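Local coordinates for SusD superfamily protein (Bacteroides thetaiotaomicron, PDB 3MCX) that is of unknown function but, as a SusD-family protein of the outer membrane, probably takes part in capturing glycans at the cell surface, at residues 135-140 and 173-178; 86-91 and 153-158; 93-98 and 130-135. One frame throughout, in Å; residues are numbered along the deposited sequence.

Contact 1. Residues 135-140 and 173-178; sequences NLTRLF and AQCYEQ. With ZN (zinc ion), chain B.
Thr137 reaches from the C-terminal end of helix 115-140 into Cys175 and Tyr176 of helix 172-186, and its three side-chain heavy atoms make the close contacts between the two segments. At the branch point, Thr137 CB faces Cys175 CB across 4.1 Å. The hydroxyl comes closer: Thr137 OG1 lies 3.2 Å from Cys175 CB, a tight oxygen-to-methylene contact, with the thiol somewhat farther away. That oxygen is not left without a polar mate, since it is hydrogen-bonded to the carbonyl oxygen of Leu133, one turn back along its own helix. The torsion explains this double role: with chi1 at -58°, OG1 sits beside the backbone N and CG2 is anti to it, which sets the methyl between the cysteine methylene and the Tyr176 ring: Thr137 CG2 lies 3.9 Å from Cys175 CB and 4.0 Å from Tyr176 CE1, approaching the ring obliquely. A serine here would probably open a gap at this point, leaving the tyrosine ring and the cysteine methylene without the methyl that packs against both.

Farther out, the two helices are joined through water. Water 1 accepts a bond from Arg138 NE at 2.9 Å, lying in the guanidinium plane at its edge, and is also bonded to Tyr176 OH at 3.0 Å. The arginine is meanwhile engaged by a salt bridge to Glu419. On the outer side of helix 172-186, the exposed Glu177 binds a zinc ion through OE1 at 1.9 Å, and water 2 is a second ligand of that metal. A buried seam where a threonine meets a cysteine and a tyrosine, flanked by a bridging water, is an example of helix packing in the alpha-helical SusD fold, whose family belongs to the TPR clan.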
loop_
_atom_site.group_PDB
_atom_site.type_symbol
_atom_site.label_atom_id
_atom_site.label_comp_id
_atom_site.label_asym_id
_atom_site.label_seq_id
_atom_site.Cartn_x
_atom_site.Cartn_y
_atom_site.Cartn_z
ATOM N N ASN A 135 -4.185 -2.984 -7.353
ATOM C CA ASN A 135 -4.772 -3.059 -6.014
ATOM C C ASN A 135 -5.867 -4.100 -5.916
ATOM O O ASN A 135 -5.911 -4.888 -4.964
ATOM C CB ASN A 135 -5.268 -1.677 -5.599
ATOM C CG ASN A 135 -4.113 -0.720 -5.283
ATOM O OD1 ASN A 135 -3.081 -1.137 -4.736
ATOM N ND2 ASN A 135 -4.293 0.567 -5.598
ATOM N N LEU A 136 -6.773 -4.136 -6.901
ATOM C CA LEU A 136 -7.810 -5.166 -6.900
ATOM C C LEU A 136 -7.220 -6.584 -7.014
ATOM O O LEU A 136 -7.667 -7.507 -6.360
ATOM C CB LEU A 136 -8.802 -4.941 -8.033
ATOM C CG LEU A 136 -9.764 -3.769 -7.814
ATOM C CD1 LEU A 136 -10.297 -3.288 -9.147
ATOM C CD2 LEU A 136 -10.889 -4.180 -6.872
ATOM N N THR A 137 -6.240 -6.732 -7.899
ATOM C CA THR A 137 -5.692 -8.021 -8.208
ATOM C C THR A 137 -4.996 -8.603 -6.971
ATOM O O THR A 137 -5.064 -9.806 -6.721
ATOM C CB THR A 137 -4.740 -7.952 -9.428
ATOM O OG1 THR A 137 -5.457 -7.443 -10.553
ATOM C CG2 THR A 137 -4.162 -9.322 -9.753
ATOM N N ARG A 138 -4.300 -7.767 -6.221
ATOM C CA ARG A 138 -3.533 -8.272 -5.105
ATOM C C ARG A 138 -4.423 -8.556 -3.893
ATOM O O ARG A 138 -4.036 -9.391 -3.088
ATOM C CB ARG A 138 -2.356 -7.330 -4.798
ATOM C CG ARG A 138 -2.735 -6.057 -4.198
ATOM C CD ARG A 138 -1.639 -4.975 -4.379
ATOM N NE ARG A 138 -0.265 -5.323 -4.065
ATOM C CZ ARG A 138 0.629 -4.521 -3.432
ATOM N NH1 ARG A 138 0.278 -3.349 -2.919
ATOM N NH2 ARG A 138 1.880 -4.880 -3.336
ATOM N N LEU A 139 -5.619 -7.950 -3.803
ATOM C CA LEU A 139 -6.576 -8.292 -2.737
ATOM C C LEU A 139 -7.373 -9.531 -3.079
ATOM O O LEU A 139 -7.595 -10.374 -2.206
ATOM C CB LEU A 139 -7.564 -7.138 -2.486
ATOM C CG LEU A 139 -7.194 -6.268 -1.290
ATOM C CD1 LEU A 139 -5.862 -5.500 -1.485
ATOM C CD2 LEU A 139 -8.370 -5.325 -0.957
ATOM N N PHE A 140 -7.845 -9.636 -4.325
ATOM C CA PHE A 140 -8.856 -10.608 -4.683
ATOM C C PHE A 140 -8.322 -11.811 -5.466
ATOM O O PHE A 140 -9.092 -12.694 -5.868
ATOM C CB PHE A 140 -9.989 -9.892 -5.453
ATOM C CG PHE A 140 -10.759 -8.922 -4.581
ATOM C CD1 PHE A 140 -11.742 -9.398 -3.741
ATOM C CD2 PHE A 140 -10.457 -7.562 -4.575
ATOM C CE1 PHE A 140 -12.462 -8.533 -2.893
ATOM C CE2 PHE A 140 -11.161 -6.678 -3.729
ATOM C CZ PHE A 140 -12.151 -7.192 -2.888
ATOM N N ALA A 173 -2.157 -13.105 -14.069
ATOM C CA ALA A 173 -1.121 -12.679 -15.027
ATOM C C ALA A 173 -1.683 -11.690 -16.066
ATOM O O ALA A 173 -1.004 -10.726 -16.414
ATOM C CB ALA A 173 -0.498 -13.883 -15.721
ATOM N N GLN A 174 -2.897 -11.920 -16.569
ATOM C CA GLN A 174 -3.510 -11.005 -17.508
ATOM C C GLN A 174 -3.706 -9.635 -16.879
ATOM O O GLN A 174 -3.473 -8.592 -17.505
ATOM C CB GLN A 174 -4.834 -11.576 -17.987
ATOM C CG GLN A 174 -4.685 -12.715 -18.992
ATOM C CD GLN A 174 -6.001 -13.378 -19.343
ATOM O OE1 GLN A 174 -6.887 -13.511 -18.483
ATOM N NE2 GLN A 174 -6.136 -13.814 -20.584
ATOM N N CYS A 175 -4.070 -9.640 -15.604
ATOM C CA CYS A 175 -4.228 -8.393 -14.870
ATOM C C CYS A 175 -2.899 -7.672 -14.732
ATOM O O CYS A 175 -2.806 -6.476 -15.003
ATOM C CB CYS A 175 -4.880 -8.654 -13.508
ATOM S SG CYS A 175 -6.613 -9.133 -13.635
ATOM N N TYR A 176 -1.860 -8.382 -14.299
ATOM C CA TYR A 176 -0.538 -7.741 -14.201
ATOM C C TYR A 176 -0.038 -7.199 -15.557
ATOM O O TYR A 176 0.575 -6.140 -15.618
ATOM C CB TYR A 176 0.505 -8.666 -13.568
ATOM C CG TYR A 176 0.599 -8.654 -12.055
ATOM C CD1 TYR A 176 -0.283 -9.365 -11.259
ATOM C CD2 TYR A 176 1.625 -7.978 -11.431
ATOM C CE1 TYR A 176 -0.163 -9.373 -9.870
ATOM C CE2 TYR A 176 1.754 -7.979 -10.047
ATOM C CZ TYR A 176 0.875 -8.704 -9.281
ATOM O OH TYR A 176 1.034 -8.713 -7.906
ATOM N N GLU A 177 -0.288 -7.929 -16.630
ATOM C CA GLU A 177 0.094 -7.439 -17.977
ATOM C C GLU A 177 -0.549 -6.084 -18.234
ATOM O O GLU A 177 0.093 -5.172 -18.732
ATOM C CB GLU A 177 -0.341 -8.377 -19.066
ATOM C CG GLU A 177 0.470 -9.606 -19.201
ATOM C CD GLU A 177 -0.088 -10.491 -20.305
ATOM O OE1 GLU A 177 -1.304 -10.357 -20.656
ATOM O OE2 GLU A 177 0.706 -11.301 -20.847
ATOM N N GLN A 178 -1.818 -5.950 -17.869
ATOM C CA GLN A 178 -2.521 -4.669 -18.113
ATOM C C GLN A 178 -1.996 -3.557 -17.206
ATOM O O GLN A 178 -1.860 -2.408 -17.682
ATOM C CB GLN A 178 -4.033 -4.848 -17.948
ATOM C CG GLN A 178 -4.852 -3.643 -18.352
ATOM C CD GLN A 178 -4.741 -3.339 -19.813
ATOM O OE1 GLN A 178 -5.045 -4.181 -20.666
ATOM N NE2 GLN A 178 -4.317 -2.115 -20.132
HETATM ZN ZN ZN B . -2.114 -11.351 -22.080
HETATM O O HOH W 1 1.215 -7.635 -5.119
HETATM O O HOH W 2 -3.886 -10.549 -21.640
#

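Contact 2. Residues 86-91 and 153-158; sequences LPWNTV and GVPIET. With GOL (glycerol), chain K.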
loop_
_atom_site.group_PDB
_atom_site.type_symbol
_atom_site.label_atom_id
_atom_site.label_comp_id
_atom_site.label_asym_id
_atom_site.label_seq_id
_atom_site.Cartn_x
_atom_site.Cartn_y
_atom_site.Cartn_z
ATOM N N LEU A 86 -17.503 -2.449 -0.557
ATOM C CA LEU A 86 -17.058 -1.078 -0.792
ATOM C C LEU A 86 -15.652 -1.016 -1.424
ATOM O O LEU A 86 -15.459 -0.263 -2.385
ATOM C CB LEU A 86 -17.152 -0.276 0.531
ATOM C CG LEU A 86 -18.557 0.193 0.880
ATOM C CD1 LEU A 86 -18.537 0.820 2.271
ATOM C CD2 LEU A 86 -19.114 1.191 -0.172
ATOM N N PRO A 87 -14.666 -1.776 -0.910
ATOM C CA PRO A 87 -13.350 -1.693 -1.558
ATOM C C PRO A 87 -13.317 -2.136 -3.006
ATOM O O PRO A 87 -12.585 -1.555 -3.792
ATOM C CB PRO A 87 -12.450 -2.538 -0.641
ATOM C CG PRO A 87 -13.158 -2.476 0.723
ATOM C CD PRO A 87 -14.605 -2.507 0.371
ATOM N N TRP A 88 -14.116 -3.125 -3.351
ATOM C CA TRP A 88 -14.251 -3.557 -4.745
ATOM C C TRP A 88 -14.902 -2.462 -5.587
ATOM O O TRP A 88 -14.369 -2.041 -6.619
ATOM C CB TRP A 88 -15.109 -4.816 -4.785
ATOM C CG TRP A 88 -15.413 -5.365 -6.143
ATOM C CD1 TRP A 88 -16.433 -5.005 -6.928
ATOM C CD2 TRP A 88 -14.764 -6.466 -6.800
ATOM N NE1 TRP A 88 -16.467 -5.783 -8.079
ATOM C CE2 TRP A 88 -15.444 -6.684 -8.008
ATOM C CE3 TRP A 88 -13.655 -7.243 -6.496
ATOM C CZ2 TRP A 88 -15.063 -7.692 -8.922
ATOM C CZ3 TRP A 88 -13.273 -8.247 -7.392
ATOM C CH2 TRP A 88 -13.976 -8.465 -8.568
ATOM N N ASN A 89 -16.071 -1.992 -5.156
ATOM C CA ASN A 89 -16.866 -1.087 -5.964
ATOM C C ASN A 89 -16.148 0.261 -6.099
ATOM O O ASN A 89 -16.238 0.918 -7.123
ATOM C CB ASN A 89 -18.257 -0.857 -5.374
ATOM C CG ASN A 89 -19.219 -2.003 -5.632
ATOM O OD1 ASN A 89 -18.989 -2.843 -6.502
ATOM N ND2 ASN A 89 -20.332 -1.991 -4.928
ATOM N N THR A 90 -15.472 0.690 -5.038
ATOM C CA THR A 90 -14.831 2.009 -5.057
ATOM C C THR A 90 -13.677 2.020 -6.042
ATOM O O THR A 90 -13.496 3.011 -6.774
ATOM C CB THR A 90 -14.401 2.436 -3.644
ATOM O OG1 THR A 90 -15.545 2.359 -2.768
ATOM C CG2 THR A 90 -13.795 3.851 -3.626
ATOM N N VAL A 91 -12.844 0.962 -6.054
ATOM C CA VAL A 91 -11.729 0.924 -6.999
ATOM C C VAL A 91 -12.240 0.807 -8.421
ATOM O O VAL A 91 -11.719 1.467 -9.330
ATOM C CB VAL A 91 -10.663 -0.116 -6.615
ATOM C CG1 VAL A 91 -9.549 -0.100 -7.659
ATOM C CG2 VAL A 91 -10.086 0.208 -5.236
ATOM N N GLY A 153 -7.757 -13.548 -11.371
ATOM C CA GLY A 153 -7.586 -12.219 -10.876
ATOM C C GLY A 153 -8.949 -11.551 -10.780
ATOM O O GLY A 153 -9.846 -12.065 -10.091
ATOM N N VAL A 154 -9.116 -10.417 -11.444
ATOM C CA VAL A 154 -10.371 -9.686 -11.451
ATOM C C VAL A 154 -10.745 -9.295 -12.875
ATOM O O VAL A 154 -9.943 -9.471 -13.809
ATOM C CB VAL A 154 -10.302 -8.454 -10.567
ATOM C CG1 VAL A 154 -9.960 -8.814 -9.117
ATOM C CG2 VAL A 154 -9.266 -7.443 -11.115
ATOM N N PRO A 155 -11.953 -8.767 -13.091
ATOM C CA PRO A 155 -12.297 -8.296 -14.421
ATOM C C PRO A 155 -11.482 -7.077 -14.866
ATOM O O PRO A 155 -11.179 -6.172 -14.091
ATOM C CB PRO A 155 -13.794 -7.954 -14.306
ATOM C CG PRO A 155 -14.277 -8.872 -13.232
ATOM C CD PRO A 155 -13.156 -8.880 -12.245
ATOM N N ILE A 156 -11.130 -7.086 -16.135
ATOM C CA ILE A 156 -10.356 -6.016 -16.732
ATOM C C ILE A 156 -11.243 -5.139 -17.595
ATOM O O ILE A 156 -11.848 -5.579 -18.593
ATOM C CB ILE A 156 -9.185 -6.572 -17.586
ATOM C CG1 ILE A 156 -8.248 -7.371 -16.693
ATOM C CG2 ILE A 156 -8.422 -5.413 -18.293
ATOM C CD1 ILE A 156 -7.105 -8.044 -17.459
ATOM N N GLU A 157 -11.285 -3.852 -17.212
ATOM C CA GLU A 157 -11.967 -2.812 -18.023
ATOM C C GLU A 157 -10.996 -1.752 -18.540
ATOM O O GLU A 157 -10.343 -1.079 -17.760
ATOM C CB GLU A 157 -13.048 -2.118 -17.194
ATOM C CG GLU A 157 -14.147 -3.056 -16.763
ATOM C CD GLU A 157 -15.295 -2.352 -16.015
ATOM O OE1 GLU A 157 -15.320 -1.093 -15.996
ATOM O OE2 GLU A 157 -16.180 -3.063 -15.477
ATOM N N THR A 158 -10.919 -1.589 -19.856
ATOM C CA THR A 158 -10.031 -0.582 -20.464
ATOM C C THR A 158 -10.766 0.364 -21.429
ATOM O O THR A 158 -10.144 1.107 -22.200
ATOM C CB THR A 158 -8.824 -1.238 -21.159
ATOM O OG1 THR A 158 -9.274 -2.088 -22.214
ATOM C CG2 THR A 158 -7.944 -2.040 -20.153
HETATM C C1 GOL K . -19.021 -5.038 -12.070
HETATM O O1 GOL K . -19.988 -4.841 -11.031
HETATM C C2 GOL K . -17.707 -4.515 -11.514
HETATM O O2 GOL K . -17.908 -4.533 -10.135
HETATM C C3 GOL K . -16.437 -5.273 -11.910
HETATM O O3 GOL K . -16.490 -5.651 -13.274
#
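The indole of Trp88 meets Val154 and Pro155 obliquely, through the far corner of its six-membered ring. At its edge, near the ring plane, lie glycerol O2 and the side-chain OD1 of the neighbouring Asn89. Two further aromatic groups surround it: Phe140 forms an edge-to-face pair with it, and the ring of Tyr92 meets it with the planes inclined at about 50°. This is a helix-to-loop contact of the helical SusD fold, in which helix 81-106, kinked at Pro87, receives the irregular segment 153-158 on its way from helix 115-140 to helix 172-186.

The tryptophan gets there by its first torsion: CG is anti to the backbone N (chi1 177°), which carries the benzenoid end across to the loop although the side chain does not set out in that direction. Trp88 CZ3 touches Val154 CG1 at 3.8 Å, the two side chains running past each other in opposite directions. Pro155 instead crosses the indole at about a right angle, with Pro155 CD likewise 3.8 Å from Trp88 CH2. Both contacts are purely apolar and buried.

The polar side of the indole looks elsewhere. Trp88 NE1 donates to glycerol O2 over 2.8 Å, at a moderately bent N-H...O angle of 146°; this single N-H is shared with Glu465 OE2, and the same OE2 is also bonded to the glycerol. The ligand, probably left from the crystallisation liquor, thus sits between helix and loop, but its bond to the loop is slight: glycerol O3 gives Glu157 OE2 only a weak hydrogen bond of 3.4 Å, while the same O3 lies 3.7 Å from Pro155 CB.

Contact 3. Residues 93-98 and 130-135; sequences KVIRQT and GLSLFN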
loop_
_atom_site.group_PDB
_atom_site.type_symbol
_atom_site.label_atom_id
_atom_site.label_comp_id
_atom_site.label_asym_id
_atom_site.label_seq_id
_atom_site.Cartn_x
_atom_site.Cartn_y
_atom_site.Cartn_z
ATOM N N LYS A 93 -15.001 2.098 -9.481
ATOM C CA LYS A 93 -15.481 3.438 -9.819
ATOM C C LYS A 93 -14.318 4.298 -10.319
ATOM O O LYS A 93 -14.470 5.018 -11.303
ATOM C CB LYS A 93 -16.169 4.102 -8.612
ATOM C CG LYS A 93 -16.865 5.425 -8.930
ATOM C CD LYS A 93 -17.626 5.864 -7.647
ATOM C CE LYS A 93 -18.267 7.238 -7.759
ATOM N NZ LYS A 93 -18.801 7.599 -6.383
ATOM N N VAL A 94 -13.177 4.231 -9.629
ATOM C CA VAL A 94 -12.004 4.961 -10.088
ATOM C C VAL A 94 -11.613 4.474 -11.491
ATOM O O VAL A 94 -11.341 5.296 -12.368
ATOM C CB VAL A 94 -10.828 4.836 -9.140
ATOM C CG1 VAL A 94 -9.525 5.345 -9.809
ATOM C CG2 VAL A 94 -11.119 5.627 -7.841
ATOM N N ILE A 95 -11.586 3.162 -11.723
ATOM C CA ILE A 95 -11.215 2.639 -13.046
ATOM C C ILE A 95 -12.166 3.181 -14.120
ATOM O O ILE A 95 -11.741 3.672 -15.174
ATOM C CB ILE A 95 -11.187 1.100 -13.034
ATOM C CG1 ILE A 95 -9.968 0.630 -12.240
ATOM C CG2 ILE A 95 -11.203 0.558 -14.479
ATOM C CD1 ILE A 95 -9.953 -0.864 -11.911
ATOM N N ARG A 96 -13.443 3.137 -13.821
ATOM C CA ARG A 96 -14.434 3.641 -14.762
ATOM C C ARG A 96 -14.221 5.118 -15.086
ATOM O O ARG A 96 -14.310 5.517 -16.226
ATOM C CB ARG A 96 -15.838 3.321 -14.278
ATOM C CG ARG A 96 -16.079 1.812 -14.278
ATOM C CD ARG A 96 -17.469 1.388 -13.862
ATOM N NE ARG A 96 -18.147 2.241 -12.897
ATOM C CZ ARG A 96 -18.433 1.818 -11.681
ATOM N NH1 ARG A 96 -18.086 0.590 -11.367
ATOM N NH2 ARG A 96 -19.035 2.576 -10.834
ATOM N N GLN A 97 -13.934 5.909 -14.079
ATOM C CA GLN A 97 -13.659 7.319 -14.312
ATOM C C GLN A 97 -12.397 7.532 -15.150
ATOM O O GLN A 97 -12.375 8.386 -16.027
ATOM C CB GLN A 97 -13.583 8.079 -12.991
ATOM C CG GLN A 97 -14.951 8.143 -12.288
ATOM C CD GLN A 97 -14.986 9.117 -11.122
ATOM O OE1 GLN A 97 -14.023 9.826 -10.855
ATOM N NE2 GLN A 97 -16.128 9.149 -10.427
ATOM N N THR A 98 -11.344 6.761 -14.884
ATOM C CA THR A 98 -10.154 6.835 -15.728
ATOM C C THR A 98 -10.476 6.485 -17.184
ATOM O O THR A 98 -9.994 7.155 -18.114
ATOM C CB THR A 98 -8.934 6.007 -15.271
ATOM O OG1 THR A 98 -9.179 4.579 -15.333
ATOM C CG2 THR A 98 -8.473 6.404 -13.861
ATOM N N GLY A 130 -3.883 1.630 -13.949
ATOM C CA GLY A 130 -3.006 0.500 -13.678
ATOM C C GLY A 130 -2.841 0.214 -12.208
ATOM O O GLY A 130 -2.944 -0.944 -11.750
ATOM N N LEU A 131 -2.644 1.284 -11.427
ATOM C CA LEU A 131 -2.520 1.130 -9.975
ATOM C C LEU A 131 -3.798 0.529 -9.370
ATOM O O LEU A 131 -3.734 -0.355 -8.510
ATOM C CB LEU A 131 -2.239 2.491 -9.364
ATOM C CG LEU A 131 -2.033 2.563 -7.864
ATOM C CD1 LEU A 131 -0.956 1.580 -7.417
ATOM C CD2 LEU A 131 -1.666 4.036 -7.483
ATOM N N SER A 132 -4.945 0.991 -9.867
ATOM C CA SER A 132 -6.222 0.508 -9.371
ATOM C C SER A 132 -6.398 -0.992 -9.669
ATOM O O SER A 132 -6.791 -1.755 -8.801
ATOM C CB SER A 132 -7.337 1.375 -9.903
ATOM O OG SER A 132 -7.246 2.715 -9.397
ATOM N N LEU A 133 -6.103 -1.409 -10.906
ATOM C CA LEU A 133 -6.243 -2.820 -11.262
ATOM C C LEU A 133 -5.264 -3.642 -10.408
ATOM O O LEU A 133 -5.623 -4.731 -9.935
ATOM C CB LEU A 133 -5.991 -3.018 -12.742
ATOM C CG LEU A 133 -6.036 -4.480 -13.224
ATOM C CD1 LEU A 133 -7.334 -5.202 -12.867
ATOM C CD2 LEU A 133 -5.746 -4.576 -14.748
ATOM N N PHE A 134 -4.040 -3.154 -10.192
ATOM C CA PHE A 134 -3.060 -3.830 -9.338
ATOM C C PHE A 134 -3.618 -4.046 -7.929
ATOM O O PHE A 134 -3.522 -5.134 -7.365
ATOM C CB PHE A 134 -1.766 -3.001 -9.305
ATOM C CG PHE A 134 -0.680 -3.541 -8.414
ATOM C CD1 PHE A 134 -0.104 -4.761 -8.656
ATOM C CD2 PHE A 134 -0.201 -2.792 -7.361
ATOM C CE1 PHE A 134 0.937 -5.221 -7.871
ATOM C CE2 PHE A 134 0.828 -3.264 -6.558
ATOM C CZ PHE A 134 1.401 -4.456 -6.823
ATOM N N ASN A 135 -4.185 -2.984 -7.353
ATOM C CA ASN A 135 -4.772 -3.059 -6.014
ATOM C C ASN A 135 -5.867 -4.100 -5.916
ATOM O O ASN A 135 -5.911 -4.888 -4.964
ATOM C CB ASN A 135 -5.268 -1.677 -5.599
ATOM C CG ASN A 135 -4.113 -0.720 -5.283
ATOM O OD1 ASN A 135 -3.081 -1.137 -4.736
ATOM N ND2 ASN A 135 -4.293 0.567 -5.598
#
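Ile95 and Ser132 bring together two successive helices, 81-106 and 115-140, running nearly antiparallel: the axes of the short segments make an angle of 154° and approach to 9.4 Å. This is a helical hairpin of the kind from which TPR-related folds are built.

The contacts across the interface are van der Waals ones, few and close. Ile95 CG1 rests on Ser132 CB at 3.6 Å, and the end of the same chain, Ile95 CD1, continues past it to the backbone, 4.0 Å from Leu133 N. The isoleucine takes chi1 -72°, which puts CG1 beside its own backbone N and directs the long branch over the serine methylene. One residue earlier, Val94 CG1 lies 3.5 Å from Ser132 OG, a methyl against a hydroxyl oxygen.

Polar bonds are made within a helix or to third parties, and none crosses between the two segments. Ser132 OG is bonded both to the carbonyl of Met128, a turn back in its own helix, and to the hydroxyl of Tyr40. On the other helix, Thr98 OG1 donates to Ile95 O at 2.7 Å, 18° off the carbonyl plane; its hydroxyl is thus engaged within its own helix.

The chemistry implies an interface held by shape and burial: a small serine admits the isoleucine close to the opposing backbone, while its buried hydroxyl, though pressed by the valine methyl, is satisfied by Met128 and Tyr40.

All three contacts belong to one continuous core in which helix 115-140 supplies a side to contacts 1 and 3, and helix 81-106 to contacts 2 and 3. Contacts 2 and 3 are the closest neighbours, their centres 7 Å apart, and Val154 CG2 meets Leu133 CD1 at 3.4 Å. Contact 1 lies 10 Å from contact 2 and 11 Å from contact 3, centre to centre. Leu136, on the 135-140 segment, touches the other two contacts, its CD1 lying 3.6 Å from Val91 CG1 and 3.7 Å from Ile95 CD1. The zinc ion on Glu177 stays peripheral, about 11 Å from the nearest side-chain atom of Leu133, whereas the glycerol touches contact 2 directly.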